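Local coordinates for protein nitrate reductase (Ulva prolifera, PDB 5YLY) that probably catalyses NADH-dependent reduction of nitrate to nitrite, the first step of nitrate assimilation, represented here by its FAD-containing cytochrome b5 reductase domain, at residues S261-P266 / F272-N277; I243-C248 / L278-F283; Q179-I184 / P210-L215; K224-V229 / E249-R254. One frame throughout, in Å; residues are numbered along the deposited sequence.

Contact 1 of 4, residues S261-P266 / F272-N277; sequences SVLCGP and FACHPN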
loop_
_atom_site.group_PDB
_atom_site.type_symbol
_atom_site.label_atom_id
_atom_site.label_comp_id
_atom_site.label_asym_id
_atom_site.label_seq_id
_atom_site.Cartn_x
_atom_site.Cartn_y
_atom_site.Cartn_z
ATOM N N SER A 261 13.361 -6.443 -2.671
ATOM C CA SER A 261 12.206 -6.709 -1.822
ATOM C C SER A 261 11.785 -5.371 -1.257
ATOM O O SER A 261 12.652 -4.573 -0.879
ATOM C CB SER A 261 12.544 -7.675 -0.682
ATOM O OG SER A 261 12.976 -8.931 -1.172
ATOM N N VAL A 262 10.471 -5.090 -1.290
ATOM C CA VAL A 262 9.913 -3.851 -0.741
ATOM C C VAL A 262 8.943 -4.219 0.357
ATOM O O VAL A 262 8.272 -5.245 0.265
ATOM C CB VAL A 262 9.354 -2.857 -1.800
ATOM C CG1 VAL A 262 10.472 -2.327 -2.692
ATOM C CG2 VAL A 262 8.234 -3.490 -2.634
ATOM N N LEU A 263 8.886 -3.428 1.418
ATOM C CA LEU A 263 8.129 -3.787 2.605
ATOM C C LEU A 263 7.322 -2.653 3.143
ATOM O O LEU A 263 7.796 -1.521 3.165
ATOM C CB LEU A 263 9.125 -4.197 3.727
ATOM C CG LEU A 263 9.992 -5.453 3.518
ATOM C CD1 LEU A 263 11.265 -5.126 2.761
ATOM C CD2 LEU A 263 10.481 -5.958 4.857
ATOM N N CYS A 264 6.128 -2.973 3.650
ATOM C CA CYS A 264 5.289 -1.999 4.324
ATOM C C CYS A 264 4.361 -2.703 5.279
ATOM O O CYS A 264 3.577 -3.562 4.886
ATOM C CB CYS A 264 4.530 -1.102 3.351
ATOM S SG CYS A 264 3.731 0.307 4.163
ATOM N N GLY A 265 4.489 -2.358 6.540
ATOM C CA GLY A 265 3.663 -2.951 7.571
ATOM C C GLY A 265 4.043 -2.473 8.945
ATOM O O GLY A 265 4.954 -1.647 9.084
ATOM N N PRO A 266 3.390 -3.033 9.988
ATOM C CA PRO A 266 3.722 -2.629 11.366
ATOM C C PRO A 266 5.222 -2.790 11.655
ATOM O O PRO A 266 5.832 -3.784 11.223
ATOM C CB PRO A 266 2.871 -3.565 12.225
ATOM C CG PRO A 266 1.700 -3.892 11.359
ATOM C CD PRO A 266 2.295 -4.026 9.970
ATOM N N PHE A 272 11.312 -7.828 12.942
ATOM C CA PHE A 272 11.488 -9.130 13.572
ATOM C C PHE A 272 11.079 -10.320 12.695
ATOM O O PHE A 272 11.756 -11.339 12.753
ATOM C CB PHE A 272 10.775 -9.164 14.933
ATOM C CG PHE A 272 11.073 -8.003 15.875
ATOM C CD1 PHE A 272 12.362 -7.489 15.999
ATOM C CD2 PHE A 272 10.069 -7.422 16.624
ATOM C CE1 PHE A 272 12.646 -6.448 16.894
ATOM C CE2 PHE A 272 10.353 -6.374 17.513
ATOM C CZ PHE A 272 11.642 -5.893 17.637
ATOM N N ALA A 273 10.040 -10.197 11.861
ATOM C CA ALA A 273 9.620 -11.327 11.024
ATOM C C ALA A 273 10.096 -11.283 9.573
ATOM O O ALA A 273 10.212 -12.339 8.954
ATOM C CB ALA A 273 8.105 -11.483 11.065
ATOM N N CYS A 274 10.306 -10.085 9.009
ATOM C CA CYS A 274 10.646 -9.941 7.605
ATOM C C CYS A 274 12.126 -9.848 7.313
ATOM O O CYS A 274 12.622 -10.687 6.569
ATOM C CB CYS A 274 9.897 -8.768 6.994
ATOM S SG CYS A 274 8.107 -8.938 7.102
ATOM N N HIS A 275 12.786 -8.759 7.759
ATOM C CA HIS A 275 14.204 -8.534 7.476
ATOM C C HIS A 275 15.098 -9.715 7.843
ATOM O O HIS A 275 15.945 -10.064 7.022
ATOM C CB HIS A 275 14.722 -7.232 8.107
ATOM C CG HIS A 275 14.238 -6.011 7.390
ATOM N ND1 HIS A 275 14.690 -5.692 6.131
ATOM C CD2 HIS A 275 13.362 -5.067 7.790
ATOM C CE1 HIS A 275 14.064 -4.576 5.800
ATOM N NE2 HIS A 275 13.260 -4.161 6.772
ATOM N N PRO A 276 14.944 -10.370 9.024
ATOM C CA PRO A 276 15.815 -11.516 9.328
ATOM C C PRO A 276 15.751 -12.635 8.277
ATOM O O PRO A 276 16.783 -13.202 7.903
ATOM C CB PRO A 276 15.319 -11.973 10.704
ATOM C CG PRO A 276 14.718 -10.754 11.312
ATOM C CD PRO A 276 14.022 -10.101 10.150
ATOM N N ASN A 277 14.540 -12.930 7.800
ATOM C CA ASN A 277 14.272 -13.972 6.813
ATOM C C ASN A 277 14.702 -13.568 5.399
ATOM O O ASN A 277 15.255 -14.402 4.680
ATOM C CB ASN A 277 12.809 -14.411 6.906
ATOM C CG ASN A 277 12.565 -15.166 8.201
ATOM O OD1 ASN A 277 13.314 -16.077 8.556
ATOM N ND2 ASN A 277 11.598 -14.739 8.996
#
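The imidazole ring of H275 takes the methyl CD2 of L263 over one of its faces, in a CH-pi contact. That methyl stands 4.0 Å from the ring centroid and 20° off the ring normal. It is displaced toward the rim, with H275 NE2 3.8 Å from L263 CD2. NE2 itself is hydrogen-bonded to E291, a residue of the next strand, a bond that would help set the turn of the ring against the leucine. A histidine suits this place because it offers an apolar face to the strand and a polar nitrogen to the carboxylate.

The same methyl rests against the cysteine one residue earlier, L263 CD2 lying 3.6 Å from C274 CB. With its CG beside the backbone N (chi1 -65°), L263 turns its isobutyl end toward the helix, and the slim C274 lets CD2 come close. After a wider, pi-type turn at 272-274 the helix is kinked: neither P276, which has no N-H, nor the N of N277 bonds back to the turn before. Just there N277 ND2 donates to A273 O at 2.8 Å. Strand 259-264, helix 267-280 and strand 289-291 form a beta-alpha-beta unit, and this buried strand-to-helix packing is characteristic of such units in Rossmann-like NAD-binding domains.

Contact 2 of 4, residues I243-C248 / L278-F283; sequences IDLDMC and LEKMGF
L245 and C248 carry the 243-248 side of this contact, and the helix that presents them starts at D244, its N-cap. D244 OD1 accepts from M247 N at 3.0 Å, nearly along the carboxylate C-O axis, and so satisfies an N-H in the first turn. L245 follows at once, its CG anti to the backbone N (chi1 -176°). Its CD1 then meets K280 CB at 3.9 Å and M281 CG at 4.0 Å. The lysine, running roughly at right angles to the leucine, lends only its alkyl part here, as befits a long chain at a surface. Helices 245-251 and 267-280 lie side by side on one face of the parallel sheet of the NAD-binding domain, and this contact joins the start of one to the end of the other. C248, a turn after L245, is buried, and its small side chain allows a close approach: C248 CB is 3.6 Å from M281 SD. The methionine bends at its last torsion (chi3 80°), bringing CE to 3.5 Å from C248 O. An alanine in place of M281 would probably leave a gap beside C248 and take away one of the apolar partners of L245 CD1. Immediately beyond, the helix ends in a Schellman motif, F283 N bonding to L278 O at 3.0 Å, and G282 takes the positive phi (102°) at which a CB would jam against the preceding carbonyl.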
loop_
_atom_site.group_PDB
_atom_site.type_symbol
_atom_site.label_atom_id
_atom_site.label_comp_id
_atom_site.label_asym_id
_atom_site.label_seq_id
_atom_site.Cartn_x
_atom_site.Cartn_y
_atom_site.Cartn_z
ATOM N N ILE A 243 5.036 -14.539 9.555
ATOM C CA ILE A 243 5.946 -14.732 8.434
ATOM C C ILE A 243 7.249 -15.367 9.005
ATOM O O ILE A 243 7.774 -14.891 10.010
ATOM C CB ILE A 243 6.195 -13.384 7.718
ATOM C CG1 ILE A 243 4.884 -12.843 7.070
ATOM C CG2 ILE A 243 7.303 -13.506 6.681
ATOM C CD1 ILE A 243 4.921 -11.417 6.616
ATOM N N ASP A 244 7.691 -16.491 8.417
ATOM C CA ASP A 244 8.919 -17.186 8.799
ATOM C C ASP A 244 9.730 -17.497 7.539
ATOM O O ASP A 244 9.280 -17.173 6.432
ATOM C CB ASP A 244 8.641 -18.433 9.675
ATOM C CG ASP A 244 7.878 -19.601 9.047
ATOM O OD1 ASP A 244 7.534 -19.521 7.847
ATOM O OD2 ASP A 244 7.633 -20.596 9.756
ATOM N N LEU A 245 10.931 -18.074 7.694
ATOM C CA LEU A 245 11.797 -18.383 6.548
ATOM C C LEU A 245 11.111 -19.274 5.519
ATOM O O LEU A 245 11.197 -18.983 4.330
ATOM C CB LEU A 245 13.143 -19.002 6.992
ATOM C CG LEU A 245 14.163 -19.275 5.870
ATOM C CD1 LEU A 245 14.559 -18.000 5.129
ATOM C CD2 LEU A 245 15.393 -20.002 6.402
ATOM N N ASP A 246 10.442 -20.358 5.977
ATOM C CA ASP A 246 9.722 -21.307 5.112
ATOM C C ASP A 246 8.662 -20.590 4.278
ATOM O O ASP A 246 8.574 -20.819 3.078
ATOM C CB ASP A 246 9.054 -22.417 5.941
ATOM C CG ASP A 246 9.268 -23.805 5.380
ATOM O OD1 ASP A 246 8.816 -24.061 4.237
ATOM O OD2 ASP A 246 9.933 -24.623 6.061
ATOM N N MET A 247 7.880 -19.705 4.908
ATOM C CA MET A 247 6.858 -18.951 4.205
ATOM C C MET A 247 7.470 -18.013 3.163
ATOM O O MET A 247 6.947 -17.921 2.043
ATOM C CB MET A 247 5.984 -18.177 5.180
ATOM C CG MET A 247 4.694 -17.679 4.550
ATOM S SD MET A 247 3.768 -16.674 5.737
ATOM C CE MET A 247 3.531 -17.849 7.075
ATOM N N CYS A 248 8.587 -17.329 3.524
ATOM C CA CYS A 248 9.280 -16.430 2.588
ATOM C C CYS A 248 9.851 -17.225 1.411
ATOM O O CYS A 248 9.788 -16.751 0.283
ATOM C CB CYS A 248 10.371 -15.631 3.300
ATOM S SG CYS A 248 9.743 -14.407 4.482
ATOM N N LEU A 278 14.501 -12.286 5.004
ATOM C CA LEU A 278 14.978 -11.810 3.696
ATOM C C LEU A 278 16.519 -11.821 3.687
ATOM O O LEU A 278 17.132 -12.191 2.677
ATOM C CB LEU A 278 14.462 -10.401 3.379
ATOM C CG LEU A 278 12.961 -10.265 3.154
ATOM C CD1 LEU A 278 12.546 -8.810 3.197
ATOM C CD2 LEU A 278 12.531 -10.865 1.811
ATOM N N GLU A 279 17.143 -11.440 4.820
ATOM C CA GLU A 279 18.598 -11.434 4.959
ATOM C C GLU A 279 19.152 -12.856 4.724
ATOM O O GLU A 279 20.177 -13.018 4.051
ATOM C CB GLU A 279 19.012 -10.908 6.337
ATOM C CG GLU A 279 20.292 -10.078 6.323
ATOM C CD GLU A 279 20.129 -8.582 6.097
ATOM O OE1 GLU A 279 21.142 -7.855 6.221
ATOM O OE2 GLU A 279 18.998 -8.131 5.804
ATOM N N LYS A 280 18.414 -13.882 5.207
ATOM C CA LYS A 280 18.770 -15.289 5.007
ATOM C C LYS A 280 18.590 -15.695 3.541
ATOM O O LYS A 280 19.311 -16.581 3.070
ATOM C CB LYS A 280 17.948 -16.187 5.933
ATOM C CG LYS A 280 18.464 -16.189 7.366
ATOM C CD LYS A 280 17.531 -16.941 8.280
ATOM C CE LYS A 280 18.085 -17.053 9.677
ATOM N NZ LYS A 280 17.086 -17.660 10.594
ATOM N N MET A 281 17.663 -15.017 2.809
ATOM C CA MET A 281 17.418 -15.287 1.382
ATOM C C MET A 281 18.356 -14.512 0.442
ATOM O O MET A 281 18.184 -14.568 -0.787
ATOM C CB MET A 281 15.952 -15.061 1.024
ATOM C CG MET A 281 15.057 -16.134 1.577
ATOM S SD MET A 281 13.317 -15.727 1.306
ATOM C CE MET A 281 13.132 -16.217 -0.410
ATOM N N GLY A 282 19.324 -13.799 1.027
ATOM C CA GLY A 282 20.332 -13.036 0.292
ATOM C C GLY A 282 20.133 -11.535 0.195
ATOM O O GLY A 282 20.955 -10.855 -0.420
ATOM N N PHE A 283 19.035 -11.005 0.741
ATOM C CA PHE A 283 18.767 -9.572 0.677
ATOM C C PHE A 283 19.568 -8.782 1.714
ATOM O O PHE A 283 20.115 -9.359 2.654
ATOM C CB PHE A 283 17.252 -9.277 0.743
ATOM C CG PHE A 283 16.518 -9.872 -0.437
ATOM C CD1 PHE A 283 16.417 -9.174 -1.637
ATOM C CD2 PHE A 283 15.933 -11.132 -0.350
ATOM C CE1 PHE A 283 15.755 -9.731 -2.735
ATOM C CE2 PHE A 283 15.260 -11.682 -1.441
ATOM C CZ PHE A 283 15.181 -10.977 -2.634
#

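Contact 3 of 4, residues Q179-I184 / P210-L215; sequences QVMKAI and PELEAL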
loop_
_atom_site.group_PDB
_atom_site.type_symbol
_atom_site.label_atom_id
_atom_site.label_comp_id
_atom_site.label_asym_id
_atom_site.label_seq_id
_atom_site.Cartn_x
_atom_site.Cartn_y
_atom_site.Cartn_z
ATOM N N GLN A 179 -0.177 -0.075 -5.464
ATOM C CA GLN A 179 0.141 1.007 -6.399
ATOM C C GLN A 179 1.282 0.554 -7.366
ATOM O O GLN A 179 1.193 0.751 -8.592
ATOM C CB GLN A 179 0.587 2.267 -5.618
ATOM C CG GLN A 179 0.914 3.457 -6.528
ATOM C CD GLN A 179 1.886 4.370 -5.857
ATOM O OE1 GLN A 179 3.039 4.014 -5.662
ATOM N NE2 GLN A 179 1.430 5.530 -5.406
ATOM N N VAL A 180 2.342 -0.072 -6.799
ATOM C CA VAL A 180 3.482 -0.560 -7.598
ATOM C C VAL A 180 3.034 -1.715 -8.500
ATOM O O VAL A 180 3.388 -1.740 -9.691
ATOM C CB VAL A 180 4.700 -0.926 -6.682
ATOM C CG1 VAL A 180 5.871 -1.490 -7.513
ATOM C CG2 VAL A 180 5.174 0.306 -5.913
ATOM N N MET A 181 2.221 -2.650 -7.958
ATOM C CA MET A 181 1.720 -3.788 -8.751
ATOM C C MET A 181 0.941 -3.280 -9.960
ATOM O O MET A 181 1.181 -3.722 -11.068
ATOM C CB MET A 181 0.773 -4.668 -7.892
ATOM C CG MET A 181 1.499 -5.389 -6.785
ATOM S SD MET A 181 0.274 -6.187 -5.689
ATOM C CE MET A 181 -0.190 -7.573 -6.766
ATOM N N LYS A 182 0.034 -2.331 -9.755
ATOM C CA LYS A 182 -0.723 -1.797 -10.898
ATOM C C LYS A 182 0.162 -1.066 -11.914
ATOM O O LYS A 182 -0.017 -1.237 -13.132
ATOM C CB LYS A 182 -1.818 -0.876 -10.412
ATOM C CG LYS A 182 -2.970 -1.647 -9.760
ATOM C CD LYS A 182 -3.910 -0.661 -9.085
ATOM C CE LYS A 182 -4.757 0.084 -10.069
ATOM N NZ LYS A 182 -5.532 1.140 -9.381
ATOM N N ALA A 183 1.127 -0.280 -11.427
ATOM C CA ALA A 183 2.023 0.479 -12.324
ATOM C C ALA A 183 2.816 -0.470 -13.233
ATOM O O ALA A 183 3.022 -0.172 -14.412
ATOM C CB ALA A 183 2.985 1.320 -11.504
ATOM N N ILE A 184 3.184 -1.645 -12.703
ATOM C CA ILE A 184 3.950 -2.651 -13.443
ATOM C C ILE A 184 3.055 -3.478 -14.369
ATOM O O ILE A 184 3.398 -3.701 -15.528
ATOM C CB ILE A 184 4.720 -3.577 -12.437
ATOM C CG1 ILE A 184 5.857 -2.785 -11.737
ATOM C CG2 ILE A 184 5.294 -4.819 -13.143
ATOM C CD1 ILE A 184 6.513 -3.585 -10.594
ATOM N N PRO A 210 -10.575 -9.190 -3.606
ATOM C CA PRO A 210 -11.067 -9.457 -4.978
ATOM C C PRO A 210 -10.141 -8.852 -6.038
ATOM O O PRO A 210 -9.845 -9.500 -7.041
ATOM C CB PRO A 210 -12.452 -8.795 -4.976
ATOM C CG PRO A 210 -12.903 -8.916 -3.534
ATOM C CD PRO A 210 -11.622 -8.512 -2.808
ATOM N N GLU A 211 -9.649 -7.637 -5.786
ATOM C CA GLU A 211 -8.754 -6.913 -6.703
ATOM C C GLU A 211 -7.431 -7.620 -6.850
ATOM O O GLU A 211 -6.938 -7.749 -7.970
ATOM C CB GLU A 211 -8.522 -5.469 -6.257
ATOM C CG GLU A 211 -9.757 -4.599 -6.411
ATOM C CD GLU A 211 -10.831 -4.722 -5.340
ATOM O OE1 GLU A 211 -10.647 -5.461 -4.345
ATOM O OE2 GLU A 211 -11.881 -4.070 -5.511
ATOM N N LEU A 212 -6.860 -8.090 -5.726
ATOM C CA LEU A 212 -5.601 -8.837 -5.757
ATOM C C LEU A 212 -5.780 -10.131 -6.523
ATOM O O LEU A 212 -4.952 -10.457 -7.385
ATOM C CB LEU A 212 -5.091 -9.126 -4.343
ATOM C CG LEU A 212 -4.572 -7.911 -3.539
ATOM C CD1 LEU A 212 -4.299 -8.322 -2.082
ATOM C CD2 LEU A 212 -3.316 -7.310 -4.191
ATOM N N GLU A 213 -6.852 -10.879 -6.221
ATOM C CA GLU A 213 -7.122 -12.123 -6.943
ATOM C C GLU A 213 -7.309 -11.886 -8.455
ATOM O O GLU A 213 -6.806 -12.673 -9.248
ATOM C CB GLU A 213 -8.292 -12.891 -6.326
ATOM C CG GLU A 213 -7.886 -13.507 -4.982
ATOM C CD GLU A 213 -6.664 -14.412 -5.053
ATOM O OE1 GLU A 213 -6.767 -15.479 -5.697
ATOM O OE2 GLU A 213 -5.577 -14.004 -4.581
ATOM N N ALA A 214 -7.998 -10.788 -8.836
ATOM C CA ALA A 214 -8.223 -10.461 -10.255
ATOM C C ALA A 214 -6.898 -10.113 -10.965
ATOM O O ALA A 214 -6.736 -10.474 -12.129
ATOM C CB ALA A 214 -9.222 -9.332 -10.392
ATOM N N LEU A 215 -5.952 -9.468 -10.260
ATOM C CA LEU A 215 -4.623 -9.174 -10.827
ATOM C C LEU A 215 -3.855 -10.461 -11.071
ATOM O O LEU A 215 -3.244 -10.618 -12.125
ATOM C CB LEU A 215 -3.788 -8.273 -9.890
ATOM C CG LEU A 215 -4.060 -6.774 -9.890
ATOM C CD1 LEU A 215 -3.175 -6.075 -8.837
ATOM C CD2 LEU A 215 -3.762 -6.139 -11.286
#
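M181 reaches from helix 174-185 to L212 and L215 of helix 209-218, joining two neighbouring helices that pack on the same face of the parallel sheet in the Rossmann-like NAD-binding domain. From CB, which points at the other helix, the chain leaves with CG beside the backbone N (chi1 -68°) and continues extended through chi2, so that CB and CG serve as the spacer that carries the sulfur across. SD is the first atom to meet the partner helix, 4.0 Å from L212 CD2, where the methionine and the leucine lie about at right angles. At SD the chain bends (chi3 75°), and this turns the terminal methyl against both leucines at once, facing the groove between their tips; the two stand one helical turn apart. A methionine suits the place, being unbranched, flexible and apolar to its end. The leucines answer with branched tips, of which only one methyl each is used here, CD2 of L212 and CD1 of L215. No hydrogen bond crosses the contact, which is apolar packing. Below it lies the sheet, where M181 and L212 both touch L196 and I225, making this the layer between helices and strands. At the margin the helix turns polar, with K182 NZ bonded to the carbonyl of T93. M181 CE ends 3.9 Å from L215 CD1 and 4.1 Å from L212 CD2.

Contact 4 of 4, residues K224-V229 / E249-R254; sequences KIHYTV and ERALFR
The backbones of H226 and A251 come close, their CA atoms 6.0 Å apart, where extended strand 224-229 passes the end of helix 245-251; from L252 on the chain has left helical angles. Such an approach calls for a small residue, and A251 supplies it: its CB lies 3.7 Å from H226 CB. The histidine CG is anti to the backbone N (chi1 -164°), which sets the ring alongside the helix end toward R250. There the arginine, bent at chi3, brings NH1 to 3.6 Å from H226 NE2. The imidazole meets the edge of the guanidinium near its plane, and the two planes stand 69° apart, so the groups do not stack. What links them is a third residue: H226 NE2 and R250 NH2 are each hydrogen-bonded to OG of S239. This shared hydroxyl gives both polar ends a mate at a partly exposed border. Beyond the helix end, R254 NH2 forms a salt bridge to E249 OE2 at 3.0 Å, on the anti side of the carboxylate and tilted 32° out of its plane. H226 faces this helix while its neighbour I225 turns to helix 209-218 on the other face of the sheet, an arrangement typical of the three-layer alpha/beta/alpha sandwich of Rossmann-like NAD-binding domains.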
loop_
_atom_site.group_PDB
_atom_site.type_symbol
_atom_site.label_atom_id
_atom_site.label_comp_id
_atom_site.label_asym_id
_atom_site.label_seq_id
_atom_site.Cartn_x
_atom_site.Cartn_y
_atom_site.Cartn_z
ATOM N N LYS A 224 2.447 -13.640 -8.420
ATOM C CA LYS A 224 1.864 -14.626 -7.502
ATOM C C LYS A 224 1.585 -13.911 -6.201
ATOM O O LYS A 224 2.354 -13.019 -5.794
ATOM C CB LYS A 224 2.768 -15.826 -7.254
ATOM C CG LYS A 224 2.874 -16.740 -8.468
ATOM C CD LYS A 224 3.634 -18.037 -8.118
ATOM C CE LYS A 224 3.948 -18.832 -9.364
ATOM N NZ LYS A 224 2.712 -19.270 -10.066
ATOM N N ILE A 225 0.475 -14.284 -5.552
ATOM C CA ILE A 225 0.107 -13.680 -4.277
ATOM C C ILE A 225 -0.106 -14.790 -3.257
ATOM O O ILE A 225 -0.782 -15.785 -3.559
ATOM C CB ILE A 225 -1.128 -12.752 -4.424
ATOM C CG1 ILE A 225 -0.866 -11.581 -5.431
ATOM C CG2 ILE A 225 -1.561 -12.184 -3.053
ATOM C CD1 ILE A 225 -2.054 -10.985 -5.978
ATOM N N HIS A 226 0.505 -14.644 -2.067
ATOM C CA HIS A 226 0.345 -15.618 -0.993
ATOM C C HIS A 226 -0.082 -14.854 0.236
ATOM O O HIS A 226 0.362 -13.723 0.443
ATOM C CB HIS A 226 1.633 -16.382 -0.724
ATOM C CG HIS A 226 1.413 -17.621 0.084
ATOM N ND1 HIS A 226 1.035 -18.793 -0.540
ATOM C CD2 HIS A 226 1.484 -17.852 1.410
ATOM C CE1 HIS A 226 0.953 -19.710 0.402
ATOM N NE2 HIS A 226 1.192 -19.197 1.588
ATOM N N TYR A 227 -0.968 -15.461 1.036
ATOM C CA TYR A 227 -1.518 -14.842 2.238
ATOM C C TYR A 227 -1.175 -15.648 3.474
ATOM O O TYR A 227 -1.010 -16.869 3.400
ATOM C CB TYR A 227 -3.054 -14.783 2.146
ATOM C CG TYR A 227 -3.593 -14.101 0.912
ATOM C CD1 TYR A 227 -3.812 -12.726 0.893
ATOM C CD2 TYR A 227 -3.950 -14.836 -0.218
ATOM C CE1 TYR A 227 -4.341 -12.094 -0.231
ATOM C CE2 TYR A 227 -4.462 -14.210 -1.358
ATOM C CZ TYR A 227 -4.670 -12.846 -1.351
ATOM O OH TYR A 227 -5.161 -12.229 -2.469
ATOM N N THR A 228 -1.126 -14.970 4.634
ATOM C CA THR A 228 -1.038 -15.606 5.945
ATOM C C THR A 228 -1.963 -14.864 6.882
ATOM O O THR A 228 -2.152 -13.655 6.737
ATOM C CB THR A 228 0.383 -15.795 6.504
ATOM O OG1 THR A 228 0.303 -16.689 7.629
ATOM C CG2 THR A 228 1.045 -14.480 6.943
ATOM N N VAL A 229 -2.596 -15.597 7.780
ATOM C CA VAL A 229 -3.456 -15.036 8.821
ATOM C C VAL A 229 -3.023 -15.652 10.156
ATOM O O VAL A 229 -2.501 -16.767 10.154
ATOM C CB VAL A 229 -4.982 -15.157 8.534
ATOM C CG1 VAL A 229 -5.393 -14.361 7.291
ATOM C CG2 VAL A 229 -5.419 -16.612 8.426
ATOM N N GLU A 249 10.398 -18.435 1.666
ATOM C CA GLU A 249 10.956 -19.260 0.585
ATOM C C GLU A 249 9.864 -19.788 -0.345
ATOM O O GLU A 249 10.094 -19.931 -1.545
ATOM C CB GLU A 249 11.823 -20.409 1.139
ATOM C CG GLU A 249 13.136 -19.923 1.737
ATOM C CD GLU A 249 13.987 -20.942 2.477
ATOM O OE1 GLU A 249 13.435 -21.958 2.968
ATOM O OE2 GLU A 249 15.210 -20.694 2.605
ATOM N N ARG A 250 8.690 -20.103 0.206
ATOM C CA ARG A 250 7.581 -20.589 -0.625
ATOM C C ARG A 250 6.956 -19.480 -1.474
ATOM O O ARG A 250 6.646 -19.697 -2.640
ATOM C CB ARG A 250 6.496 -21.280 0.226
ATOM C CG ARG A 250 6.964 -22.634 0.797
ATOM C CD ARG A 250 5.871 -23.401 1.528
ATOM N NE ARG A 250 5.597 -22.860 2.864
ATOM C CZ ARG A 250 4.554 -22.091 3.168
ATOM N NH1 ARG A 250 3.674 -21.759 2.233
ATOM N NH2 ARG A 250 4.384 -21.651 4.410
ATOM N N ALA A 251 6.778 -18.296 -0.894
ATOM C CA ALA A 251 6.091 -17.166 -1.512
ATOM C C ALA A 251 6.925 -16.204 -2.309
ATOM O O ALA A 251 6.364 -15.522 -3.165
ATOM C CB ALA A 251 5.359 -16.385 -0.420
ATOM N N LEU A 252 8.229 -16.071 -2.002
ATOM C CA LEU A 252 9.050 -15.024 -2.616
ATOM C C LEU A 252 10.248 -15.491 -3.419
ATOM O O LEU A 252 10.684 -16.632 -3.288
ATOM C CB LEU A 252 9.528 -14.070 -1.483
ATOM C CG LEU A 252 8.430 -13.491 -0.546
ATOM C CD1 LEU A 252 9.059 -12.757 0.600
ATOM C CD2 LEU A 252 7.444 -12.546 -1.336
ATOM N N PHE A 253 10.820 -14.576 -4.216
ATOM C CA PHE A 253 12.054 -14.862 -4.960
ATOM C C PHE A 253 13.259 -14.778 -4.014
ATOM O O PHE A 253 13.288 -13.919 -3.120
ATOM C CB PHE A 253 12.281 -13.802 -6.066
ATOM C CG PHE A 253 11.259 -13.743 -7.176
ATOM C CD1 PHE A 253 11.052 -14.836 -8.015
ATOM C CD2 PHE A 253 10.551 -12.575 -7.423
ATOM C CE1 PHE A 253 10.130 -14.767 -9.062
ATOM C CE2 PHE A 253 9.642 -12.500 -8.486
ATOM C CZ PHE A 253 9.439 -13.600 -9.298
ATOM N N ARG A 254 14.285 -15.613 -4.253
ATOM C CA ARG A 254 15.542 -15.507 -3.514
ATOM C C ARG A 254 16.300 -14.344 -4.152
ATOM O O ARG A 254 15.999 -13.981 -5.295
ATOM C CB ARG A 254 16.370 -16.794 -3.655
ATOM C CG ARG A 254 15.790 -17.967 -2.874
ATOM C CD ARG A 254 16.799 -19.074 -2.613
ATOM N NE ARG A 254 17.753 -18.773 -1.544
ATOM C CZ ARG A 254 17.530 -18.937 -0.242
ATOM N NH1 ARG A 254 18.469 -18.623 0.642
ATOM N NH2 ARG A 254 16.363 -19.397 0.187
#

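In the fold
Contact 3 comes first along the chain and stands apart from contacts 1 and 2, their centres about 20 and 23 Å away, but touches contact 4, about 15 Å away between centres. Contacts 1, 2 and 4 gather on the other face of the parallel sheet: contacts 1 and 2 share helix 267-280, with centres about 9 Å apart, and contacts 2 and 4 share helix 245-251, about 10 Å apart. Contact 1 is nested within the loop closed by contact 2, whereas contacts 2 and 4 interlock in sequence. Strand 223-229 links the two faces, since E213 and Y227 probably share a hydrogen bond between contacts 3 and 4. Together they pack helices on both faces of the NAD-binding domain's sheet.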